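Local coordinates for transcription regulator AmtR (Mycobacterium smegmatis, PDB 5E57), which probably binds DNA as a TetR-family transcription regulator linked to nitrogen metabolism, joining a helix-turn-helix DNA-binding region to a ligand-binding domain, at residues 54-57 / 58-62; 104-107 / 108-111. All blocks are in the same frame, centred on the assembly; numbering follows the deposited sequence.

Interaction 1: 54-57 / 58-62; sequences DILD and ALLAG
L56 and L60, one helical turn apart, form the denser apolar flank of helix 52-61. The branch carbon CG of L56 lies 4.0 Å from CD1 of L60, and the two side chains cross at a slant. L56 holds its CG anti to the backbone N (chi1 -179°), which keeps the isobutyl group near the level of its own CA, while L60 keeps CG beside its own N and leans back to meet it. CG of L60 also rests 3.3 Å from the carbonyl O of L56, the same oxygen that takes the backbone N-H of L60 at 2.9 Å. On the neighbouring strip, one residue earlier, I55 and L59 run side by side and point the same way; CG2 of I55 stands 4.1 Å from CD1 of L59. The four residues are buried, I55 and L59 against helix 9-23, L60 against F120 of helix 118-142, and L56 against Y26 and F117. The backbone bond from L59 N to I55 O, 3.0 Å long, is nearly straight at 169°. The other flank, partly exposed, is looser within the segments: its polar groups are the aspartates D54 and D57, although D57 also touches F117 and F120, and CB of A61 meets little across the contact beyond the carbonyl O of D57, at 3.4 Å. D54 forms a salt bridge with R116, while D57 reaches the same arginine by a long, weak ion pair. A58 N to D54 O is the longest of the four backbone bonds at 3.2 Å, and its donor is tilted 35° from the carbonyl plane. This is an amphipathic alpha-helix with i-to-i+4 pairing, which in TetR-family regulators follows the helix-turn-helix and connects DNA-binding and ligand-binding domains.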
loop_
_atom_site.group_PDB
_atom_site.type_symbol
_atom_site.label_atom_id
_atom_site.label_comp_id
_atom_site.label_asym_id
_atom_site.label_seq_id
_atom_site.Cartn_x
_atom_site.Cartn_y
_atom_site.Cartn_z
ATOM N N ASP A 54 0.184 19.345 -14.943
ATOM C CA ASP A 54 -0.220 20.349 -13.980
ATOM C C ASP A 54 -1.449 19.884 -13.256
ATOM O O ASP A 54 -1.659 20.233 -12.062
ATOM C CB ASP A 54 -0.566 21.679 -14.641
ATOM C CG ASP A 54 0.678 22.419 -15.195
ATOM O OD1 ASP A 54 1.794 22.233 -14.667
ATOM O OD2 ASP A 54 0.518 23.172 -16.164
ATOM N N ILE A 55 -2.311 19.124 -13.945
ATOM C CA ILE A 55 -3.574 18.655 -13.287
ATOM C C ILE A 55 -3.226 17.613 -12.200
ATOM O O ILE A 55 -3.688 17.681 -11.058
ATOM C CB ILE A 55 -4.546 18.025 -14.325
ATOM C CG1 ILE A 55 -4.973 19.101 -15.363
ATOM C CG2 ILE A 55 -5.740 17.419 -13.638
ATOM C CD1 ILE A 55 -5.713 18.551 -16.575
ATOM N N LEU A 56 -2.378 16.673 -12.585
ATOM C CA LEU A 56 -1.890 15.630 -11.699
ATOM C C LEU A 56 -1.143 16.212 -10.526
ATOM O O LEU A 56 -1.308 15.742 -9.396
ATOM C CB LEU A 56 -0.980 14.635 -12.471
ATOM C CG LEU A 56 -0.377 13.432 -11.716
ATOM C CD1 LEU A 56 -1.482 12.532 -11.179
ATOM C CD2 LEU A 56 0.543 12.599 -12.588
ATOM N N ASP A 57 -0.354 17.260 -10.772
ATOM C CA ASP A 57 0.328 17.929 -9.662
ATOM C C ASP A 57 -0.640 18.471 -8.641
ATOM O O ASP A 57 -0.460 18.234 -7.446
ATOM C CB ASP A 57 1.241 19.043 -10.138
ATOM C CG ASP A 57 2.638 18.964 -9.472
ATOM O OD1 ASP A 57 2.945 17.951 -8.757
ATOM O OD2 ASP A 57 3.406 19.935 -9.680
ATOM N N ALA A 58 -1.690 19.164 -9.088
ATOM C CA ALA A 58 -2.627 19.695 -8.131
ATOM C C ALA A 58 -3.367 18.548 -7.373
ATOM O O ALA A 58 -3.548 18.607 -6.189
ATOM C CB ALA A 58 -3.572 20.619 -8.822
ATOM N N LEU A 59 -3.770 17.495 -8.061
ATOM C CA LEU A 59 -4.398 16.366 -7.391
ATOM C C LEU A 59 -3.522 15.734 -6.339
ATOM O O LEU A 59 -3.983 15.524 -5.231
ATOM C CB LEU A 59 -4.849 15.301 -8.395
ATOM C CG LEU A 59 -5.934 15.734 -9.360
ATOM C CD1 LEU A 59 -6.070 14.757 -10.494
ATOM C CD2 LEU A 59 -7.260 15.920 -8.622
ATOM N N LEU A 60 -2.258 15.473 -6.673
ATOM C CA LEU A 60 -1.333 14.864 -5.719
ATOM C C LEU A 60 -1.059 15.733 -4.505
ATOM O O LEU A 60 -1.041 15.261 -3.356
ATOM C CB LEU A 60 0.012 14.504 -6.377
ATOM C CG LEU A 60 0.061 13.471 -7.492
ATOM C CD1 LEU A 60 1.422 13.407 -8.193
ATOM C CD2 LEU A 60 -0.329 12.084 -6.997
ATOM N N ALA A 61 -0.835 17.012 -4.743
ATOM C CA ALA A 61 -0.564 17.942 -3.658
ATOM C C ALA A 61 -1.768 18.000 -2.668
ATOM O O ALA A 61 -1.568 18.075 -1.470
ATOM C CB ALA A 61 -0.293 19.352 -4.230
ATOM N N GLY A 62 -3.008 17.982 -3.169
ATOM C CA GLY A 62 -4.161 18.006 -2.245
ATOM C C GLY A 62 -4.224 16.743 -1.389
ATOM O O GLY A 62 -4.948 16.706 -0.452
#

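Interaction 2: 104-107 / 108-111; sequences GALY and LLPE. With ACT (acetate ion), chain D.
A type I beta turn, in the loop between helices 82-98 and 118-142, brings L109 back onto L106. Its two central residues, Y107 and L108, have helical backbone angles, and the turn is closed by L109 N donating to L106 O at 3.1 Å. The N-H points fairly straight at the oxygen (162°) but arrives from above the carbonyl plane, not along a lone pair. The leucines reinforce this closure: they lie side by side, facing the same way, with CD2 of L109 3.7 Å from CB of L106. That methyl also rests 3.4 Å from the carbonyl O of L106, so the accepting oxygen is partly lined by hydrocarbon. L109 reaches it with a first torsion of -106°, away from any staggered position, which suggests strain or a poorly fixed side chain. L106 is the buried member and leans on L56 of helix 52-61, whereas L109 is partly exposed and meets Y26. Y107 goes elsewhere. Its CG is anti to the carbonyl carbon (chi1 -69°), and the ring folds back over the start of the segment, where CA of G104 sits 3.9 Å above its plane, over the centre. The phenol OH donates to O of an acetate ion at 2.8 Å, and this oxygen approaches the ring edge near its plane, 3.4 Å from CE2 of Y107. T63 OG1 is a second hydrogen-bond partner of the hydroxyl; the acetate itself probably came from the crystallisation liquor. Across the subunit boundary, A105 packs against L108 of the second subunit, and L108 against S164 of that subunit. The arrangement is a short 3-10 turn followed by a beta turn, a compact interhelical connection that here reaches both the DNA-binding region and the dimer interface.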
loop_
_atom_site.group_PDB
_atom_site.type_symbol
_atom_site.label_atom_id
_atom_site.label_comp_id
_atom_site.label_asym_id
_atom_site.label_seq_id
_atom_site.Cartn_x
_atom_site.Cartn_y
_atom_site.Cartn_z
ATOM N N GLY A 104 -4.620 8.433 -4.024
ATOM C CA GLY A 104 -3.361 7.862 -3.583
ATOM C C GLY A 104 -2.949 6.693 -4.417
ATOM O O GLY A 104 -1.786 6.251 -4.372
ATOM N N ALA A 105 -3.911 6.132 -5.159
ATOM C CA ALA A 105 -3.608 5.067 -6.052
ATOM C C ALA A 105 -2.673 5.556 -7.141
ATOM O O ALA A 105 -2.053 4.740 -7.783
ATOM C CB ALA A 105 -4.866 4.532 -6.714
ATOM N N LEU A 106 -2.566 6.866 -7.344
ATOM C CA LEU A 106 -1.676 7.357 -8.430
ATOM C C LEU A 106 -0.170 7.456 -7.987
ATOM O O LEU A 106 0.715 7.672 -8.814
ATOM C CB LEU A 106 -2.206 8.708 -8.894
ATOM C CG LEU A 106 -3.651 8.738 -9.421
ATOM C CD1 LEU A 106 -4.036 10.199 -9.597
ATOM C CD2 LEU A 106 -3.825 7.933 -10.715
ATOM N N TYR A 107 0.116 7.257 -6.704
ATOM C CA TYR A 107 1.490 7.425 -6.174
ATOM C C TYR A 107 2.467 6.521 -6.851
ATOM O O TYR A 107 3.613 6.816 -6.887
ATOM C CB TYR A 107 1.535 7.134 -4.675
ATOM C CG TYR A 107 0.835 8.145 -3.764
ATOM C CD1 TYR A 107 0.443 9.393 -4.208
ATOM C CD2 TYR A 107 0.667 7.872 -2.431
ATOM C CE1 TYR A 107 -0.165 10.318 -3.349
ATOM C CE2 TYR A 107 0.090 8.795 -1.579
ATOM C CZ TYR A 107 -0.300 10.010 -2.052
ATOM O OH TYR A 107 -0.867 10.887 -1.212
ATOM N N LEU A 108 2.018 5.398 -7.386
ATOM C CA LEU A 108 2.900 4.438 -7.984
ATOM C C LEU A 108 3.102 4.565 -9.512
ATOM O O LEU A 108 3.863 3.819 -10.105
ATOM C CB LEU A 108 2.346 3.071 -7.684
ATOM C CG LEU A 108 2.189 2.807 -6.169
ATOM C CD1 LEU A 108 1.758 1.340 -5.954
ATOM C CD2 LEU A 108 3.451 3.155 -5.359
ATOM N N LEU A 109 2.442 5.512 -10.126
ATOM C CA LEU A 109 2.637 5.797 -11.534
ATOM C C LEU A 109 4.125 6.011 -11.811
ATOM O O LEU A 109 4.713 6.854 -11.171
ATOM C CB LEU A 109 1.906 7.077 -11.808
ATOM C CG LEU A 109 0.585 7.174 -12.565
ATOM C CD1 LEU A 109 -0.224 5.921 -12.720
ATOM C CD2 LEU A 109 -0.215 8.383 -12.051
ATOM N N PRO A 110 4.724 5.289 -12.780
ATOM C CA PRO A 110 6.101 5.610 -13.177
ATOM C C PRO A 110 6.280 7.067 -13.586
ATOM O O PRO A 110 7.307 7.608 -13.270
ATOM C CB PRO A 110 6.386 4.673 -14.347
ATOM C CG PRO A 110 5.324 3.612 -14.269
ATOM C CD PRO A 110 4.135 4.237 -13.622
ATOM N N GLU A 111 5.254 7.732 -14.127
ATOM C CA GLU A 111 5.369 9.193 -14.408
ATOM C C GLU A 111 5.848 10.015 -13.212
ATOM O O GLU A 111 6.410 11.089 -13.372
ATOM C CB GLU A 111 4.039 9.808 -14.842
ATOM C CG GLU A 111 3.524 9.418 -16.186
ATOM C CD GLU A 111 2.845 8.054 -16.223
ATOM O OE1 GLU A 111 2.260 7.775 -17.257
ATOM O OE2 GLU A 111 2.957 7.216 -15.299
HETATM C C ACT D . -0.180 10.553 2.551
HETATM O O ACT D . 0.110 10.446 1.379
HETATM O OXT ACT D . 0.346 9.714 3.339
HETATM C CH3 ACT D . -1.142 11.676 2.960
#

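In the fold
Interactions 1 and 2 lie on the same side of the chain's centre, about 12 Å apart between their own centres, and meet directly. L56 CD1 packs on L106 CD1 at 3.8 Å, and L60 CD2 on Y107 CD1 at 4.0 Å, so helix 52-61 shares an apolar seam with the loop of 104-111. T63 bonds to both L60 O and Y107 OH. Interaction 1 is partly buried, with four consecutive i-to-i+4 bonds and an aspartate paired with R116; interaction 2 is a surface contact closed by one turn bond, its polar end a tyrosine hydroxyl that meets an acetate. The loop also touches the second subunit, which the helical segments do not.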